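Local coordinates for protein probable enoyl-CoA hydratase/isomerase (Pseudomonas aeruginosa PAO1, PDB 5WYD) that probably acts as a crotonase-family enoyl-CoA hydratase/isomerase with a role in synthesising the diffusible signal factor, at residues S112-N117 with E126-C131; A140-P145 with E178-E183; L144-V149 with R172-N177. The protein carries 1 engineered substitution. One frame throughout, in Å; residues are numbered along the deposited sequence.

Contact 1 of 3, residues S112-N117 with E126-C131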
loop_
_atom_site.group_PDB
_atom_site.type_symbol
_atom_site.label_atom_id
_atom_site.label_comp_id
_atom_site.label_asym_id
_atom_site.label_seq_id
_atom_site.Cartn_x
_atom_site.Cartn_y
_atom_site.Cartn_z
ATOM N N SER A 112 -17.994 -2.308 20.425
ATOM C CA SER A 112 -19.220 -2.959 20.016
ATOM C C SER A 112 -19.046 -4.442 20.304
ATOM O O SER A 112 -18.012 -5.032 19.975
ATOM C CB SER A 112 -19.530 -2.685 18.536
ATOM O OG SER A 112 -18.487 -3.097 17.659
ATOM N N ILE A 113 -20.019 -5.024 20.976
ATOM C CA ILE A 113 -19.980 -6.428 21.342
ATOM C C ILE A 113 -21.170 -7.069 20.653
ATOM O O ILE A 113 -22.301 -6.584 20.784
ATOM C CB ILE A 113 -20.059 -6.629 22.868
ATOM C CG1 ILE A 113 -19.037 -5.783 23.605
ATOM C CG2 ILE A 113 -19.797 -8.067 23.243
ATOM C CD1 ILE A 113 -19.243 -5.908 25.042
ATOM N N ALA A 114 -20.927 -8.167 19.956
ATOM C CA ALA A 114 -21.973 -8.879 19.248
ATOM C C ALA A 114 -22.366 -10.087 20.074
ATOM O O ALA A 114 -21.548 -10.979 20.290
ATOM C CB ALA A 114 -21.466 -9.327 17.888
ATOM N N ALA A 115 -23.617 -10.120 20.521
ATOM C CA ALA A 115 -24.131 -11.221 21.320
ATOM C C ALA A 115 -25.001 -12.100 20.434
ATOM O O ALA A 115 -26.146 -11.750 20.142
ATOM C CB ALA A 115 -24.925 -10.675 22.503
ATOM N N ILE A 116 -24.511 -13.289 20.133
ATOM C CA ILE A 116 -25.154 -14.202 19.202
ATOM C C ILE A 116 -26.054 -15.143 19.992
ATOM O O ILE A 116 -25.605 -16.135 20.567
ATOM C CB ILE A 116 -24.120 -14.971 18.385
ATOM C CG1 ILE A 116 -23.174 -13.984 17.695
ATOM C CG2 ILE A 116 -24.833 -15.890 17.396
ATOM C CD1 ILE A 116 -22.086 -14.621 16.888
ATOM N N ASN A 117 -27.341 -14.851 20.004
ATOM C CA ASN A 117 -28.278 -15.716 20.689
ATOM C C ASN A 117 -28.981 -16.670 19.742
ATOM O O ASN A 117 -29.649 -17.585 20.211
ATOM C CB ASN A 117 -29.283 -14.879 21.499
ATOM C CG ASN A 117 -30.057 -13.892 20.653
ATOM O OD1 ASN A 117 -29.700 -13.615 19.512
ATOM N ND2 ASN A 117 -31.159 -13.384 21.204
ATOM N N GLU A 126 -22.175 -11.123 8.776
ATOM C CA GLU A 126 -21.432 -9.936 8.386
ATOM C C GLU A 126 -21.618 -8.851 9.409
ATOM O O GLU A 126 -20.674 -8.120 9.740
ATOM C CB GLU A 126 -21.922 -9.482 7.017
ATOM C CG GLU A 126 -21.402 -10.396 5.946
ATOM C CD GLU A 126 -21.989 -10.161 4.589
ATOM O OE1 GLU A 126 -23.224 -10.183 4.445
ATOM O OE2 GLU A 126 -21.203 -9.837 3.677
ATOM N N CYS A 127 -22.834 -8.742 9.923
ATOM C CA CYS A 127 -23.092 -7.775 10.961
ATOM C C CYS A 127 -22.268 -8.089 12.192
ATOM O O CYS A 127 -21.661 -7.192 12.785
ATOM C CB CYS A 127 -24.567 -7.777 11.305
ATOM S SG CYS A 127 -24.833 -6.817 12.782
ATOM N N ALA A 128 -22.197 -9.367 12.567
ATOM C CA ALA A 128 -21.441 -9.724 13.754
ATOM C C ALA A 128 -19.984 -9.361 13.586
ATOM O O ALA A 128 -19.370 -8.779 14.490
ATOM C CB ALA A 128 -21.573 -11.222 14.016
ATOM N N LEU A 129 -19.442 -9.633 12.401
ATOM C CA LEU A 129 -18.047 -9.343 12.122
ATOM C C LEU A 129 -17.752 -7.855 12.274
ATOM O O LEU A 129 -16.684 -7.477 12.769
ATOM C CB LEU A 129 -17.727 -9.815 10.708
ATOM C CG LEU A 129 -17.749 -11.321 10.377
ATOM C CD1 LEU A 129 -17.498 -11.586 8.891
ATOM C CD2 LEU A 129 -16.713 -12.017 11.211
ATOM N N ALA A 130 -18.706 -7.003 11.878
ATOM C CA ALA A 130 -18.564 -5.551 11.973
ATOM C C ALA A 130 -18.352 -5.101 13.411
ATOM O O ALA A 130 -17.896 -3.974 13.637
ATOM C CB ALA A 130 -19.790 -4.872 11.373
ATOM N N CYS A 131 -18.882 -5.881 14.360
ATOM C CA CYS A 131 -18.704 -5.699 15.793
ATOM C C CYS A 131 -17.286 -6.066 16.221
ATOM O O CYS A 131 -16.653 -6.962 15.648
ATOM C CB CYS A 131 -19.676 -6.581 16.544
ATOM S SG CYS A 131 -21.309 -6.372 15.929
#
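Ala114 sends its methyl group from strand 111-116 toward Cys131, where CB lies 3.5 Å from Cys131 CB and equally close to the sulfur. One methyl thus touches both CB and SG of the cysteine. On the helix side the same methyl rests over the last turn, 4.0 Å from Ala128 O and 4.3 Å from Ala128 CB. Beside it Ser112 approaches the Cys131 backbone, its OG 3.2 Å from Cys131 CA. With chi1 at 58°, between the serine's own N and carbonyl carbon, the hydroxyl faces the helix end, where it hydrogen-bonds Asp132 N, just after Cys131. At the other end Ile116 reaches over with the tip of its longer branch, CD1 coming to 4.5 Å from Ala128 CB, a looser touch. Cys131 itself is placed by the end of the helix: its N is hydrogen-bonded to Ala128 O (2.9 Å) and more weakly to Cys127 O. The axes of strand residues 112-116 and helix residues 126-130 run N-to-C at 145° to each other, 8.0 Å apart at closest approach, a short spacing that the small alanines permit. Backbone hydrogen bonds join Ser112 to Ile133, and Ala114 to both Ile133 and Ile135, on the parallel strand 133-137, so the helix lies in the connection of a beta-alpha-beta unit. Leu105 from helix 88-106 packs on Ser112, Ala130 and Cys131, while Ile113 turns to the opposite side of the sheet, against helix 200-211. The chemistry is that of a nearly apolar seam between strand 111-116 and helix 123-130, near the centre of the chain, with the one serine hydroxyl bonded to the amide after the helix.

Contact 2 of 3, residues A140-P145 with E178-E183. With PTD (pentanedial), chain G.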
loop_
_atom_site.group_PDB
_atom_site.type_symbol
_atom_site.label_atom_id
_atom_site.label_comp_id
_atom_site.label_asym_id
_atom_site.label_seq_id
_atom_site.Cartn_x
_atom_site.Cartn_y
_atom_site.Cartn_z
ATOM N N ALA A 140 -25.789 -21.612 18.512
ATOM C CA ALA A 140 -25.806 -20.823 17.293
ATOM C C ALA A 140 -24.868 -21.393 16.239
ATOM O O ALA A 140 -23.803 -21.926 16.553
ATOM C CB ALA A 140 -25.428 -19.376 17.611
ATOM N N GLN A 141 -25.329 -21.345 14.992
ATOM C CA GLN A 141 -24.570 -21.750 13.825
ATOM C C GLN A 141 -24.446 -20.561 12.899
ATOM O O GLN A 141 -25.436 -19.881 12.608
ATOM C CB GLN A 141 -25.200 -22.923 13.092
ATOM C CG GLN A 141 -25.167 -24.230 13.840
ATOM C CD GLN A 141 -25.892 -25.304 13.085
ATOM O OE1 GLN A 141 -26.698 -25.006 12.205
ATOM N NE2 GLN A 141 -25.581 -26.564 13.378
ATOM N N MET A 142 -23.227 -20.320 12.443
ATOM C CA MET A 142 -22.914 -19.182 11.599
ATOM C C MET A 142 -22.280 -19.624 10.299
ATOM O O MET A 142 -21.295 -20.363 10.306
ATOM C CB MET A 142 -21.982 -18.241 12.329
ATOM C CG MET A 142 -22.506 -17.843 13.657
ATOM S SD MET A 142 -21.120 -17.677 14.754
ATOM C CE MET A 142 -20.615 -19.399 14.920
ATOM N N ALA A 143 -22.825 -19.141 9.196
ATOM C CA ALA A 143 -22.274 -19.465 7.902
ATOM C C ALA A 143 -22.682 -18.394 6.921
ATOM O O ALA A 143 -23.481 -17.501 7.229
ATOM C CB ALA A 143 -22.736 -20.826 7.403
ATOM N N LEU A 144 -21.998 -18.411 5.791
ATOM C CA LEU A 144 -22.403 -17.574 4.676
ATOM C C LEU A 144 -22.996 -18.454 3.586
ATOM O O LEU A 144 -22.249 -19.160 2.887
ATOM C CB LEU A 144 -21.219 -16.770 4.147
ATOM C CG LEU A 144 -20.624 -15.803 5.178
ATOM C CD1 LEU A 144 -19.463 -15.033 4.588
ATOM C CD2 LEU A 144 -21.671 -14.839 5.748
ATOM N N PRO A 145 -24.304 -18.392 3.360
ATOM C CA PRO A 145 -24.960 -19.250 2.365
ATOM C C PRO A 145 -25.250 -18.518 1.064
ATOM O O PRO A 145 -25.936 -19.079 0.204
ATOM C CB PRO A 145 -26.289 -19.577 3.055
ATOM C CG PRO A 145 -26.586 -18.288 3.820
ATOM C CD PRO A 145 -25.258 -17.761 4.283
ATOM N N GLU A 178 -20.395 -24.110 4.242
ATOM C CA GLU A 178 -20.333 -24.941 5.440
ATOM C C GLU A 178 -20.585 -24.106 6.687
ATOM O O GLU A 178 -19.834 -23.169 6.969
ATOM C CB GLU A 178 -18.985 -25.648 5.541
ATOM C CG GLU A 178 -18.901 -26.847 4.628
ATOM C CD GLU A 178 -17.933 -27.892 5.124
ATOM O OE1 GLU A 178 -17.381 -27.713 6.229
ATOM O OE2 GLU A 178 -17.735 -28.898 4.419
ATOM N N ARG A 179 -21.631 -24.462 7.437
ATOM C CA ARG A 179 -21.952 -23.805 8.696
ATOM C C ARG A 179 -21.086 -24.358 9.819
ATOM O O ARG A 179 -20.609 -25.500 9.765
ATOM C CB ARG A 179 -23.440 -23.957 9.029
ATOM C CG ARG A 179 -23.935 -25.374 8.922
ATOM C CD ARG A 179 -25.423 -25.474 9.124
ATOM N NE ARG A 179 -26.138 -24.618 8.194
ATOM C CZ ARG A 179 -27.458 -24.598 8.081
ATOM N NH1 ARG A 179 -28.197 -25.392 8.836
ATOM N NH2 ARG A 179 -28.040 -23.793 7.205
ATOM N N VAL A 180 -20.871 -23.523 10.838
ATOM C CA VAL A 180 -19.994 -23.849 11.956
ATOM C C VAL A 180 -20.711 -23.641 13.288
ATOM O O VAL A 180 -21.448 -22.664 13.468
ATOM C CB VAL A 180 -18.702 -23.008 11.911
ATOM C CG1 VAL A 180 -17.927 -23.327 10.643
ATOM C CG2 VAL A 180 -19.026 -21.520 12.024
ATOM N N ASP A 181 -20.480 -24.563 14.219
ATOM C CA ASP A 181 -21.007 -24.493 15.569
ATOM C C ASP A 181 -20.214 -23.481 16.384
ATOM O O ASP A 181 -19.164 -22.998 15.963
ATOM C CB ASP A 181 -20.941 -25.869 16.232
ATOM C CG ASP A 181 -19.509 -26.418 16.337
ATOM O OD1 ASP A 181 -18.595 -25.683 16.756
ATOM O OD2 ASP A 181 -19.290 -27.594 15.972
ATOM N N ALA A 182 -20.722 -23.162 17.572
ATOM C CA ALA A 182 -20.025 -22.208 18.431
ATOM C C ALA A 182 -18.624 -22.681 18.796
ATOM O O ALA A 182 -17.695 -21.875 18.878
ATOM C CB ALA A 182 -20.818 -21.966 19.702
ATOM N N GLU A 183 -18.463 -23.973 19.087
ATOM C CA GLU A 183 -17.148 -24.485 19.464
ATOM C C GLU A 183 -16.146 -24.370 18.331
ATOM O O GLU A 183 -15.006 -23.939 18.550
ATOM C CB GLU A 183 -17.250 -25.937 19.923
ATOM C CG GLU A 183 -17.942 -26.112 21.256
ATOM C CD GLU A 183 -17.207 -25.391 22.374
ATOM O OE1 GLU A 183 -15.955 -25.388 22.362
ATOM O OE2 GLU A 183 -17.877 -24.827 23.269
HETATM C C1 PTD G . -31.709 -23.710 7.889
HETATM C C2 PTD G . -32.953 -22.846 8.127
HETATM C C3 PTD G . -33.810 -23.597 9.150
HETATM C C4 PTD G . -35.172 -22.942 9.265
HETATM C C5 PTD G . -35.788 -23.173 10.657
HETATM O O1 PTD G . -31.877 -24.813 7.474
HETATM O O5 PTD G . -35.732 -22.321 11.511
#
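Val180 O is gripped by two adjacent residues of 140-145: Met142 N donates a hydrogen bond of 3.1 Å at 161°, in the carbonyl plane, and Gln141 CA adds a C-H contact at 3.3 Å. The return bond, Val180 N to Met142 O (3.2 Å), is less well directed, its donor 44° out of the carbonyl plane. Together they make Met142 and Val180 a single antiparallel hydrogen-bonded bridge. Val180 CG2 also presses on Met142 O at 3.1 Å, and the Met142 chain, bent at chi2 and chi3, brings CE to 3.9 Å from that methyl. On the neighbouring residues Ala143 CB abuts Arg179 CA (3.3 Å), and Gln141 OE1 lies 3.4 Å from Arg179 CD, amide and guanidinium planes turned 59° apart. The guanidinium meets pentanedial at its edge, NH2 being 3.7 Å from PTD C1. Asp181, at the N-cap position of helix 182-188, bonds through OD1 to the Thr184 hydroxyl. Two backbone bonds therefore fix the chain leading into that helix, while the Arg179 side chain, whose ligand contact is van der Waals in length, would probably turn a positively charged edge to the pentanedial.

Contact 3 of 3, residues L144-V149 with R172-N177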
loop_
_atom_site.group_PDB
_atom_site.type_symbol
_atom_site.label_atom_id
_atom_site.label_comp_id
_atom_site.label_asym_id
_atom_site.label_seq_id
_atom_site.Cartn_x
_atom_site.Cartn_y
_atom_site.Cartn_z
ATOM N N LEU A 144 -21.998 -18.411 5.791
ATOM C CA LEU A 144 -22.403 -17.574 4.676
ATOM C C LEU A 144 -22.996 -18.454 3.586
ATOM O O LEU A 144 -22.249 -19.160 2.887
ATOM C CB LEU A 144 -21.219 -16.770 4.147
ATOM C CG LEU A 144 -20.624 -15.803 5.178
ATOM C CD1 LEU A 144 -19.463 -15.033 4.588
ATOM C CD2 LEU A 144 -21.671 -14.839 5.748
ATOM N N PRO A 145 -24.304 -18.392 3.360
ATOM C CA PRO A 145 -24.960 -19.250 2.365
ATOM C C PRO A 145 -25.250 -18.518 1.064
ATOM O O PRO A 145 -25.936 -19.079 0.204
ATOM C CB PRO A 145 -26.289 -19.577 3.055
ATOM C CG PRO A 145 -26.586 -18.288 3.820
ATOM C CD PRO A 145 -25.258 -17.761 4.283
ATOM N N GLU A 146 -24.744 -17.300 0.922
ATOM C CA GLU A 146 -25.038 -16.528 -0.261
ATOM C C GLU A 146 -24.484 -17.215 -1.487
ATOM O O GLU A 146 -25.100 -17.176 -2.550
ATOM C CB GLU A 146 -24.482 -15.129 -0.066
ATOM C CG GLU A 146 -23.325 -15.084 0.854
ATOM C CD GLU A 146 -23.658 -14.397 2.153
ATOM O OE1 GLU A 146 -22.859 -14.549 3.076
ATOM O OE2 GLU A 146 -24.707 -13.733 2.270
ATOM N N ALA A 147 -23.325 -17.854 -1.368
ATOM C CA ALA A 147 -22.756 -18.519 -2.537
ATOM C C ALA A 147 -23.692 -19.591 -3.076
ATOM O O ALA A 147 -23.733 -19.828 -4.287
ATOM C CB ALA A 147 -21.391 -19.115 -2.206
ATOM N N ALA A 148 -24.426 -20.274 -2.193
ATOM C CA ALA A 148 -25.349 -21.306 -2.657
ATOM C C ALA A 148 -26.416 -20.718 -3.575
ATOM O O ALA A 148 -26.903 -21.395 -4.488
ATOM C CB ALA A 148 -25.979 -22.040 -1.473
ATOM N N VAL A 149 -26.843 -19.478 -3.312
ATOM C CA VAL A 149 -27.781 -18.812 -4.208
ATOM C C VAL A 149 -27.044 -18.017 -5.290
ATOM O O VAL A 149 -27.675 -17.389 -6.143
ATOM C CB VAL A 149 -28.817 -18.028 -3.365
ATOM C CG1 VAL A 149 -29.370 -18.930 -2.262
ATOM C CG2 VAL A 149 -28.188 -16.834 -2.714
ATOM N N ARG A 172 -13.837 -22.240 3.051
ATOM C CA ARG A 172 -14.765 -23.357 3.181
ATOM C C ARG A 172 -16.182 -22.874 3.459
ATOM O O ARG A 172 -17.148 -23.356 2.856
ATOM C CB ARG A 172 -14.292 -24.272 4.287
ATOM C CG ARG A 172 -14.939 -25.592 4.222
ATOM C CD ARG A 172 -14.587 -26.367 5.428
ATOM N NE ARG A 172 -13.320 -27.053 5.342
ATOM C CZ ARG A 172 -12.939 -27.916 6.263
ATOM N NH1 ARG A 172 -13.742 -28.148 7.283
ATOM N NH2 ARG A 172 -11.785 -28.546 6.172
ATOM N N MET A 173 -16.326 -21.895 4.351
ATOM C CA MET A 173 -17.656 -21.368 4.652
ATOM C C MET A 173 -18.292 -20.708 3.444
ATOM O O MET A 173 -19.428 -21.024 3.072
ATOM C CB MET A 173 -17.573 -20.391 5.803
ATOM C CG MET A 173 -16.991 -21.096 6.978
ATOM S SD MET A 173 -16.787 -20.056 8.398
ATOM C CE MET A 173 -18.491 -19.552 8.633
ATOM N N ILE A 174 -17.580 -19.782 2.821
ATOM C CA ILE A 174 -18.149 -19.104 1.673
ATOM C C ILE A 174 -18.157 -20.016 0.457
ATOM O O ILE A 174 -19.207 -20.256 -0.143
ATOM C CB ILE A 174 -17.402 -17.780 1.436
ATOM C CG1 ILE A 174 -18.059 -16.977 0.308
ATOM C CG2 ILE A 174 -15.922 -18.012 1.281
ATOM C CD1 ILE A 174 -19.559 -16.867 0.448
ATOM N N LEU A 175 -17.008 -20.586 0.110
ATOM C CA LEU A 175 -16.923 -21.379 -1.108
ATOM C C LEU A 175 -17.701 -22.689 -0.992
ATOM O O LEU A 175 -18.451 -23.057 -1.903
ATOM C CB LEU A 175 -15.450 -21.635 -1.434
ATOM C CG LEU A 175 -14.644 -20.374 -1.797
ATOM C CD1 LEU A 175 -13.218 -20.760 -2.114
ATOM C CD2 LEU A 175 -15.242 -19.445 -2.885
ATOM N N CYS A 176 -17.535 -23.410 0.109
ATOM C CA CYS A 176 -18.167 -24.713 0.266
ATOM C C CYS A 176 -19.494 -24.663 1.007
ATOM O O CYS A 176 -20.125 -25.709 1.180
ATOM C CB CYS A 176 -17.185 -25.638 0.943
ATOM S SG CYS A 176 -15.677 -25.480 -0.007
ATOM N N ASN A 177 -19.917 -23.489 1.466
ATOM C CA ASN A 177 -21.224 -23.330 2.102
ATOM C C ASN A 177 -21.359 -24.225 3.330
ATOM O O ASN A 177 -22.316 -24.986 3.468
ATOM C CB ASN A 177 -22.325 -23.614 1.070
ATOM C CG ASN A 177 -23.702 -23.323 1.573
ATOM O OD1 ASN A 177 -23.876 -22.644 2.575
ATOM N ND2 ASN A 177 -24.697 -23.840 0.877
#
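Ile174 carries CG1 anti to its own N (chi1 -175°), and the turn at chi2 (48°) then swings CD1 across to the loop and short helix of 144-149. There the methyl ends among three aliphatic carbons: Ala147 CB at 3.9 Å, Leu144 CB at 4.1 Å and Glu146 CG at 4.2 Å, the glutamate chain crossing that of the isoleucine at about a right angle. Asn177 is the first residue whose backbone angles leave the helical range, with a positive phi, and its likewise anti chi1 carries the amide to Pro145 and Ala148. Its OD1 faces Pro145 CA at 3.6 Å, and ND2 sits 3.2 Å from Ala148 CB. That amide nitrogen finds its polar partner in another chain, donating a hydrogen bond to Gln214 OE1 of the second subunit. Ala147 meets backbone as well as side chain, its CB lying 3.2 Å from Ile174 O. Leu144 O and Met173 O come within 3.4 Å of each other, but both are acceptors and make no bond. Pro153 packs against Leu144, Glu146 and Ile174. The second subunit continues the packing, with its Ile226 on Ile174 and its Phe261 on Val149. The contact is mostly van der Waals, methyls against methyls, a carbonyl and an amide, while the amide ND2 bonds to the second subunit; it thus joins the loop and short helix 144-149 to the C-terminal end of helix 157-176 and places them together at the subunit interface.

Along the chain, contact 1 comes first and closes the short excursion from strand 111-116 through strand 119-121 to the end of helix 123-130. Strand 133-137 then leads to residues 140-145, where contact 2 opens; contact 3 starts from the same place, sharing Leu144 and Pro145. Contact 3 closes first, on the end of helix 157-176, so its span lies wholly within that of contact 2, which shuts at the start of helix 182-188. Contact 1 stands in series with both. Ile116 packs on Ala140 and Met142, joining the central sheet to contact 2, and Met173 CE lies against Met142 and Ala143, passing the packing outward towards the subunit interface.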